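Local structure of d-3-phosphoglycerate dehydrogenase oxidoreductase protein (Ralstonia solanacearum, 3GG9) at residues 51-56 and 76-81; 6-11 and 57-62. The protein probably acts as an NAD-dependent D-3-phosphoglycerate dehydrogenase, a member of the D-isomer specific 2-hydroxyacid dehydrogenase family. All blocks are in the same frame, centred on the assembly; numbering follows the deposited sequence.

Contact 1 (51-56 and 76-81); sequences ALVLIR and SQTGRV. Unlike the reference sequence in segment 51-56: Leu52 (reference Ile). With SO4 (sulfate ion), chain E.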
ATOM      1  N   ALA A  51      11.766 -10.826  35.731  1.00 34.22           N
ATOM      2  CA  ALA A  51      11.794  -9.714  34.764  1.00 32.59           C
ATOM      3  C   ALA A  51      10.789  -9.902  33.650  1.00 31.82           C
ATOM      4  O   ALA A  51      10.723 -10.953  33.022  1.00 31.52           O
ATOM      5  CB  ALA A  51      13.201  -9.483  34.199  1.00 33.10           C
ATOM      6  N   LEU A  52      10.008  -8.862  33.401  1.00 27.19           N
ATOM      7  CA  LEU A  52       8.935  -8.945  32.430  1.00 34.03           C
ATOM      8  C   LEU A  52       9.238  -7.941  31.338  1.00 31.88           C
ATOM      9  O   LEU A  52       9.474  -6.776  31.627  1.00 37.62           O
ATOM     10  CB  LEU A  52       7.609  -8.615  33.116  1.00 34.78           C
ATOM     11  CG  LEU A  52       6.271  -9.100  32.589  1.00 40.15           C
ATOM     12  CD1 LEU A  52       6.265 -10.586  32.270  1.00 38.69           C
ATOM     13  CD2 LEU A  52       5.239  -8.777  33.639  1.00 41.97           C
ATOM     14  N   VAL A  53       9.258  -8.408  30.091  1.00 31.62           N
ATOM     15  CA  VAL A  53       9.374  -7.520  28.947  1.00 26.76           C
ATOM     16  C   VAL A  53       7.994  -7.341  28.304  1.00 30.62           C
ATOM     17  O   VAL A  53       7.338  -8.319  27.916  1.00 29.50           O
ATOM     18  CB  VAL A  53      10.398  -8.015  27.906  1.00 26.26           C
ATOM     19  CG1 VAL A  53      10.480  -7.031  26.704  1.00 25.39           C
ATOM     20  CG2 VAL A  53      11.770  -8.179  28.570  1.00 27.15           C
ATOM     21  N   LEU A  54       7.568  -6.084  28.220  1.00 26.74           N
ATOM     22  CA  LEU A  54       6.284  -5.732  27.622  1.00 29.32           C
ATOM     23  C   LEU A  54       6.484  -5.156  26.222  1.00 28.96           C
ATOM     24  O   LEU A  54       7.402  -4.358  25.990  1.00 29.05           O
ATOM     25  CB  LEU A  54       5.539  -4.715  28.495  1.00 28.11           C
ATOM     26  CG  LEU A  54       5.147  -5.115  29.926  1.00 28.99           C
ATOM     27  CD1 LEU A  54       4.371  -3.994  30.608  1.00 28.57           C
ATOM     28  CD2 LEU A  54       4.314  -6.391  29.922  1.00 32.30           C
ATOM     29  N   ILE A  55       5.618  -5.576  25.307  1.00 25.00           N
ATOM     30  CA  ILE A  55       5.578  -5.072  23.937  1.00 25.84           C
ATOM     31  C   ILE A  55       4.563  -3.945  23.863  1.00 26.80           C
ATOM     32  O   ILE A  55       3.354  -4.177  23.846  1.00 23.81           O
ATOM     33  CB  ILE A  55       5.262  -6.183  22.909  1.00 25.07           C
ATOM     34  CG1 ILE A  55       6.208  -7.375  23.095  1.00 24.89           C
ATOM     35  CG2 ILE A  55       5.293  -5.624  21.466  1.00 19.47           C
ATOM     36  CD1 ILE A  55       6.034  -8.498  22.073  1.00 27.99           C
ATOM     37  N   ARG A  56       5.092  -2.727  23.844  1.00 21.46           N
ATOM     38  CA  ARG A  56       4.281  -1.522  23.782  0.50 27.27           C
ATOM     39  C   ARG A  56       3.127  -1.536  24.790  1.00 29.38           C
ATOM     40  O   ARG A  56       3.344  -1.805  25.966  1.00 35.10           O
ATOM     41  CB  ARG A  56       3.844  -1.251  22.333  0.50 24.42           C
ATOM     42  CG  ARG A  56       5.042  -0.929  21.428  0.50 22.13           C
ATOM     43  CD  ARG A  56       5.865   0.235  21.980  0.50 22.17           C
ATOM     44  NE  ARG A  56       5.041   1.416  22.256  0.50 32.70           N
ATOM     45  CZ  ARG A  56       4.962   2.046  23.429  0.50 27.01           C
ATOM     46  NH1 ARG A  56       4.167   3.098  23.556  0.50 28.36           N
ATOM     47  NH2 ARG A  56       5.676   1.640  24.470  0.50 28.97           N
ATOM     48  N   SER A  76      10.474  -4.236  31.963  1.00 29.87           N
ATOM     49  CA  SER A  76      11.202  -3.526  30.917  1.00 26.98           C
ATOM     50  C   SER A  76      10.284  -3.251  29.729  1.00 24.34           C
ATOM     51  O   SER A  76       9.825  -4.173  29.065  1.00 29.83           O
ATOM     52  CB  SER A  76      12.447  -4.306  30.464  1.00 26.20           C
ATOM     53  OG  SER A  76      13.277  -3.439  29.705  1.00 32.38           O
ATOM     54  N   GLN A  77      10.036  -1.966  29.490  1.00 24.08           N
ATOM     55  CA  GLN A  77       9.105  -1.487  28.486  1.00 29.32           C
ATOM     56  C   GLN A  77       9.820  -1.210  27.184  1.00 31.87           C
ATOM     57  O   GLN A  77      10.811  -0.454  27.160  1.00 30.06           O
ATOM     58  CB  GLN A  77       8.463  -0.181  28.969  1.00 31.60           C
ATOM     59  CG  GLN A  77       7.401   0.372  28.064  1.00 33.82           C
ATOM     60  CD  GLN A  77       6.309  -0.637  27.848  1.00 31.77           C
ATOM     61  OE1 GLN A  77       5.693  -1.109  28.790  1.00 40.81           O
ATOM     62  NE2 GLN A  77       6.096  -1.008  26.605  1.00 34.19           N
ATOM     63  N   THR A  78       9.305  -1.808  26.107  1.00 32.08           N
ATOM     64  CA  THR A  78       9.725  -1.455  24.752  1.00 30.87           C
ATOM     65  C   THR A  78       9.078  -0.104  24.429  1.00 29.76           C
ATOM     66  O   THR A  78       7.879   0.072  24.630  1.00 30.35           O
ATOM     67  CB  THR A  78       9.319  -2.543  23.694  1.00 25.20           C
ATOM     68  OG1 THR A  78       7.915  -2.805  23.779  1.00 34.90           O
ATOM     69  CG2 THR A  78      10.118  -3.843  23.866  1.00 26.52           C
ATOM     70  N   GLY A  79       9.878   0.861  23.987  1.00 28.17           N
ATOM     71  CA  GLY A  79       9.385   2.207  23.755  1.00 28.75           C
ATOM     72  C   GLY A  79       9.143   2.986  25.040  1.00 33.44           C
ATOM     73  O   GLY A  79       9.595   2.584  26.116  1.00 35.96           O
ATOM     74  N   ARG A  80       8.418   4.099  24.922  1.00 35.79           N
ATOM     75  CA  ARG A  80       8.221   5.052  26.024  1.00 37.76           C
ATOM     76  C   ARG A  80       7.247   4.574  27.117  1.00 36.96           C
ATOM     77  O   ARG A  80       6.324   3.798  26.863  1.00 38.84           O
ATOM     78  CB  ARG A  80       7.774   6.421  25.471  1.00 40.41           C
ATOM     79  CG  ARG A  80       6.317   6.474  24.985  1.00 48.96           C
ATOM     80  CD  ARG A  80       6.073   7.604  23.972  1.00 56.17           C
ATOM     81  NE  ARG A  80       5.685   8.871  24.602  1.00 79.13           N
ATOM     82  CZ  ARG A  80       4.437   9.204  24.940  1.00 85.74           C
ATOM     83  NH1 ARG A  80       4.196  10.384  25.502  1.00 82.22           N
ATOM     84  NH2 ARG A  80       3.425   8.365  24.724  1.00 85.87           N
ATOM     85  N   VAL A  81       7.477   5.051  28.336  1.00 39.10           N
ATOM     86  CA  VAL A  81       6.562   4.830  29.452  1.00 44.41           C
ATOM     87  C   VAL A  81       5.821   6.136  29.711  1.00 47.67           C
ATOM     88  O   VAL A  81       6.448   7.167  29.986  1.00 43.94           O
ATOM     89  CB  VAL A  81       7.304   4.396  30.750  1.00 46.29           C
ATOM     90  CG1 VAL A  81       6.302   4.078  31.860  1.00 42.97           C
ATOM     91  CG2 VAL A  81       8.190   3.193  30.492  1.00 45.43           C
TER
HETATM   92  S   SO4 E   1       6.876   4.592  21.219  1.00 48.18           S
HETATM   93  O1  SO4 E   1       6.795   3.169  20.964  1.00 57.55           O
HETATM   94  O2  SO4 E   1       7.697   4.841  22.389  1.00 42.04           O
HETATM   95  O3  SO4 E   1       7.481   5.248  20.067  1.00 57.33           O
HETATM   96  O4  SO4 E   1       5.515   5.088  21.423  1.00 40.52           O
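Thr78 OG1 works in both directions at once: it gives its proton to Leu54 O (2.8 Å), in the carbonyl plane on a lone pair, and receives Arg56 N at 2.8 Å. With chi1 at 54°, the hydroxyl sits between backbone N and carbonyl carbon, turned toward the 51-56 backbone. Thr78 N also reaches Leu54 O, which therefore has two donors. Gln77, bent at chi2, brings NE2 to Arg56 O (2.9 Å) and, more squarely in its amide plane, to Thr78 O.

In the conformer given here, one of two deposited, Arg56 curls so that NH2 meets Thr78 O in the guanidinium plane. A sulfate, probably from the crystallisation liquor, lies over one guanidinium face and accepts Arg80 N at O2 (2.7 Å); Arg224 NH2 and Tyr312 OH also bond it, at most consistent with an anion-binding spot. These loops follow strands 51-54 and 74-77, parallel neighbours of a beta-alpha-beta unit in the flavodoxin-like domain of this family.

Farther back, Ser76 N bonds Leu52 O (2.8 Å, 171°) and Leu54 N bonds Ser76 O. Leu54 CB and CD1 both lie against Gln77 OE1, from the same side; on the other face, Val53 and Ser76 pack against Ile320 of helix 306-324.

Contact 2 (6-11 and 57-62); sequences AVLDDY and ERTRVT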
ATOM      1  N   ALA A   6      10.226 -13.201  31.129  1.00 30.16           N
ATOM      2  CA  ALA A   6       9.128 -13.460  30.220  1.00 31.04           C
ATOM      3  C   ALA A   6       8.869 -12.263  29.311  1.00 28.75           C
ATOM      4  O   ALA A   6       8.920 -11.111  29.753  1.00 28.90           O
ATOM      5  CB  ALA A   6       7.875 -13.829  30.972  1.00 30.48           C
ATOM      6  N   VAL A   7       8.610 -12.568  28.038  1.00 29.85           N
ATOM      7  CA  VAL A   7       8.187 -11.588  27.052  1.00 28.37           C
ATOM      8  C   VAL A   7       6.744 -11.941  26.685  1.00 28.60           C
ATOM      9  O   VAL A   7       6.457 -13.069  26.279  1.00 26.89           O
ATOM     10  CB  VAL A   7       9.023 -11.651  25.748  1.00 28.62           C
ATOM     11  CG1 VAL A   7       8.604 -10.520  24.811  1.00 34.43           C
ATOM     12  CG2 VAL A   7      10.539 -11.599  26.024  1.00 26.00           C
ATOM     13  N   LEU A   8       5.854 -10.967  26.814  1.00 23.73           N
ATOM     14  CA  LEU A   8       4.430 -11.191  26.585  1.00 28.24           C
ATOM     15  C   LEU A   8       3.992 -10.778  25.173  1.00 31.78           C
ATOM     16  O   LEU A   8       4.633  -9.933  24.550  1.00 25.69           O
ATOM     17  CB  LEU A   8       3.651 -10.363  27.608  1.00 26.52           C
ATOM     18  CG  LEU A   8       3.800 -10.748  29.086  1.00 29.45           C
ATOM     19  CD1 LEU A   8       2.836  -9.923  29.904  1.00 34.31           C
ATOM     20  CD2 LEU A   8       3.508 -12.247  29.280  1.00 30.68           C
ATOM     21  N   ASP A   9       2.899 -11.379  24.693  1.00 25.42           N
ATOM     22  CA  ASP A   9       2.108 -10.891  23.537  1.00 31.68           C
ATOM     23  C   ASP A   9       2.837 -10.830  22.188  1.00 27.48           C
ATOM     24  O   ASP A   9       2.629  -9.899  21.418  1.00 24.75           O
ATOM     25  CB  ASP A   9       1.503  -9.513  23.825  1.00 31.32           C
ATOM     26  CG  ASP A   9       0.841  -9.428  25.180  1.00 29.79           C
ATOM     27  OD1 ASP A   9      -0.013 -10.279  25.479  1.00 38.06           O
ATOM     28  OD2 ASP A   9       1.168  -8.488  25.937  1.00 31.64           O
ATOM     29  N   ASP A  10       3.679 -11.817  21.910  1.00 28.42           N
ATOM     30  CA  ASP A  10       4.457 -11.836  20.655  1.00 32.85           C
ATOM     31  C   ASP A  10       3.811 -12.801  19.657  1.00 28.72           C
ATOM     32  O   ASP A  10       4.239 -13.957  19.525  1.00 26.95           O
ATOM     33  CB  ASP A  10       5.907 -12.216  20.958  1.00 32.39           C
ATOM     34  CG  ASP A  10       6.780 -12.322  19.703  1.00 30.23           C
ATOM     35  OD1 ASP A  10       6.440 -11.748  18.641  1.00 29.86           O
ATOM     36  OD2 ASP A  10       7.824 -13.006  19.795  1.00 31.85           O
ATOM     37  N   TYR A  11       2.802 -12.302  18.936  1.00 28.39           N
ATOM     38  CA  TYR A  11       1.861 -13.159  18.196  1.00 30.11           C
ATOM     39  C   TYR A  11       2.534 -13.986  17.113  1.00 27.54           C
ATOM     40  O   TYR A  11       2.176 -15.134  16.913  1.00 26.87           O
ATOM     41  CB  TYR A  11       0.658 -12.361  17.630  1.00 24.70           C
ATOM     42  CG  TYR A  11      -0.005 -11.499  18.677  1.00 26.02           C
ATOM     43  CD1 TYR A  11      -0.915 -12.038  19.574  1.00 26.36           C
ATOM     44  CD2 TYR A  11       0.284 -10.138  18.775  1.00 17.83           C
ATOM     45  CE1 TYR A  11      -1.503 -11.258  20.543  1.00 27.65           C
ATOM     46  CE2 TYR A  11      -0.300  -9.342  19.733  1.00 21.89           C
ATOM     47  CZ  TYR A  11      -1.203  -9.914  20.621  1.00 31.52           C
ATOM     48  OH  TYR A  11      -1.776  -9.143  21.598  1.00 32.58           O
ATOM     49  N   GLU A  57       1.901  -1.284  24.342  1.00 32.23           N
ATOM     50  CA  GLU A  57       0.762  -1.288  25.268  1.00 32.33           C
ATOM     51  C   GLU A  57      -0.108  -2.540  25.204  1.00 33.99           C
ATOM     52  O   GLU A  57      -1.284  -2.496  25.575  1.00 33.21           O
ATOM     53  CB  GLU A  57      -0.104  -0.040  25.059  1.00 41.84           C
ATOM     54  CG  GLU A  57       0.654   1.284  25.188  1.00 52.78           C
ATOM     55  CD  GLU A  57      -0.117   2.329  26.002  1.00 71.51           C
ATOM     56  OE1 GLU A  57       0.528   3.244  26.569  1.00 73.48           O
ATOM     57  OE2 GLU A  57      -1.363   2.229  26.093  1.00 70.80           O
ATOM     58  N   ARG A  58       0.456  -3.657  24.746  1.00 28.87           N
ATOM     59  CA  ARG A  58      -0.341  -4.879  24.550  1.00 30.07           C
ATOM     60  C   ARG A  58      -0.929  -5.493  25.844  1.00 36.62           C
ATOM     61  O   ARG A  58      -1.998  -6.130  25.810  1.00 33.57           O
ATOM     62  CB  ARG A  58       0.454  -5.925  23.754  1.00 32.13           C
ATOM     63  CG  ARG A  58       0.795  -5.494  22.311  1.00 28.62           C
ATOM     64  CD  ARG A  58       1.481  -6.595  21.528  1.00 31.74           C
ATOM     65  NE  ARG A  58       1.957  -6.079  20.249  1.00 31.08           N
ATOM     66  CZ  ARG A  58       2.810  -6.687  19.418  1.00 27.21           C
ATOM     67  NH1 ARG A  58       3.343  -7.866  19.667  1.00 22.68           N
ATOM     68  NH2 ARG A  58       3.152  -6.069  18.311  1.00 25.20           N
ATOM     69  N   THR A  59      -0.221  -5.315  26.959  1.00 35.20           N
ATOM     70  CA  THR A  59      -0.660  -5.790  28.280  1.00 35.55           C
ATOM     71  C   THR A  59      -0.617  -4.621  29.262  1.00 36.91           C
ATOM     72  O   THR A  59       0.358  -3.861  29.295  1.00 30.94           O
ATOM     73  CB  THR A  59       0.212  -6.979  28.792  1.00 38.13           C
ATOM     74  OG1 THR A  59      -0.111  -8.155  28.044  1.00 40.03           O
ATOM     75  CG2 THR A  59      -0.049  -7.289  30.278  1.00 41.11           C
ATOM     76  N   ARG A  60      -1.697  -4.440  30.025  1.00 40.35           N
ATOM     77  CA  ARG A  60      -1.666  -3.453  31.100  1.00 43.20           C
ATOM     78  C   ARG A  60      -1.270  -4.058  32.440  1.00 36.61           C
ATOM     79  O   ARG A  60      -1.647  -5.183  32.755  1.00 31.40           O
ATOM     80  CB  ARG A  60      -2.961  -2.641  31.229  1.00 46.11           C
ATOM     81  CG  ARG A  60      -4.258  -3.298  30.819  1.00 53.84           C
ATOM     82  CD  ARG A  60      -5.435  -2.315  30.978  1.00 58.21           C
ATOM     83  NE  ARG A  60      -5.106  -0.972  30.483  1.00 69.95           N
ATOM     84  CZ  ARG A  60      -4.913   0.100  31.253  1.00 72.61           C
ATOM     85  NH1 ARG A  60      -5.025   0.010  32.576  1.00 68.72           N
ATOM     86  NH2 ARG A  60      -4.598   1.264  30.696  1.00 69.32           N
ATOM     87  N   VAL A  61      -0.499  -3.304  33.213  1.00 34.10           N
ATOM     88  CA  VAL A  61      -0.017  -3.773  34.503  1.00 36.59           C
ATOM     89  C   VAL A  61      -0.718  -2.985  35.605  1.00 34.97           C
ATOM     90  O   VAL A  61      -0.463  -1.792  35.806  1.00 32.15           O
ATOM     91  CB  VAL A  61       1.531  -3.698  34.594  1.00 39.04           C
ATOM     92  CG1 VAL A  61       2.023  -3.932  36.024  1.00 37.36           C
ATOM     93  CG2 VAL A  61       2.157  -4.729  33.652  1.00 39.43           C
ATOM     94  N   THR A  62      -1.635  -3.676  36.282  1.00 40.87           N
ATOM     95  CA  THR A  62      -2.464  -3.108  37.344  1.00 38.89           C
ATOM     96  C   THR A  62      -1.883  -3.427  38.732  1.00 41.67           C
ATOM     97  O   THR A  62      -1.078  -4.356  38.874  1.00 42.03           O
ATOM     98  CB  THR A  62      -3.890  -3.687  37.268  1.00 39.40           C
ATOM     99  OG1 THR A  62      -3.843  -5.099  37.506  1.00 38.76           O
ATOM    100  CG2 THR A  62      -4.541  -3.433  35.889  1.00 39.94           C
TER
HETATM  101  O   HOH W   1       5.044  -9.538  17.735  1.00 30.73           O
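Arg58 reaches along Tyr11 to the backbone of Asp9, where NH1 donates to Asp9 O at 2.8 Å, the oxygen lying in the guanidinium plane. The Arg58 side chain, extended from CG to NE, runs antiparallel to that of Tyr11, with Arg58 CD 3.7 Å from Tyr11 CE2 and the ring and guanidinium planes 39° apart. The same Asp9 O rests 3.4 Å above the plane of the Tyr11 ring, toward its rim.

The Asp9 side chain is met by Thr59, whose OG1 donates to OD2. The modelled separation is very short, so little should be read into its strength. Asp9 CB lies against Arg58 CB and CD, and the Leu8 side chain crosses that of Thr59 at about a right angle, with Leu8 CD1 3.9 Å from Thr59 CG2.

Further out, a water takes NH1 of Arg58 (3.1 Å) and gives to Asp10 OD1 (2.8 Å), linking two groups too far apart to pair directly; Ala14 N and Val15 N bond Asp10 OD1 and OD2 respectively. Thr35 OG1 bonds both Asp9 OD1 and Tyr11 OH, Tyr309 OH holds Arg58 NH2, and Tyr11 meets Trp138 of the second subunit edge-to-face. The two segments leave the carboxyl ends of adjacent parallel strands, 4-7 and 51-54, at the C-terminal end of the parallel sheet in a flavodoxin-like alpha/beta domain.

How the contacts relate
Both contacts are largely buried and share strand 51-54, central in the five-stranded parallel sheet: contact 1 joins it to strand 74-77 on one flank, while contact 2 joins the loop that follows it to the end of strand 4-7 on the other. They meet directly, for Val53 N lies 2.7 Å from Ala6 O, a probable hydrogen bond, and their centres are about 8 Å apart. Contact 1 is held by sheet bonds that pass into side-chain-to-backbone bonds, with a sulfate bound beside them; contact 2 has no strand pairing between its segments and relies on arginine, carboxylate, hydroxyl and water, with Tyr11 extending to the second subunit.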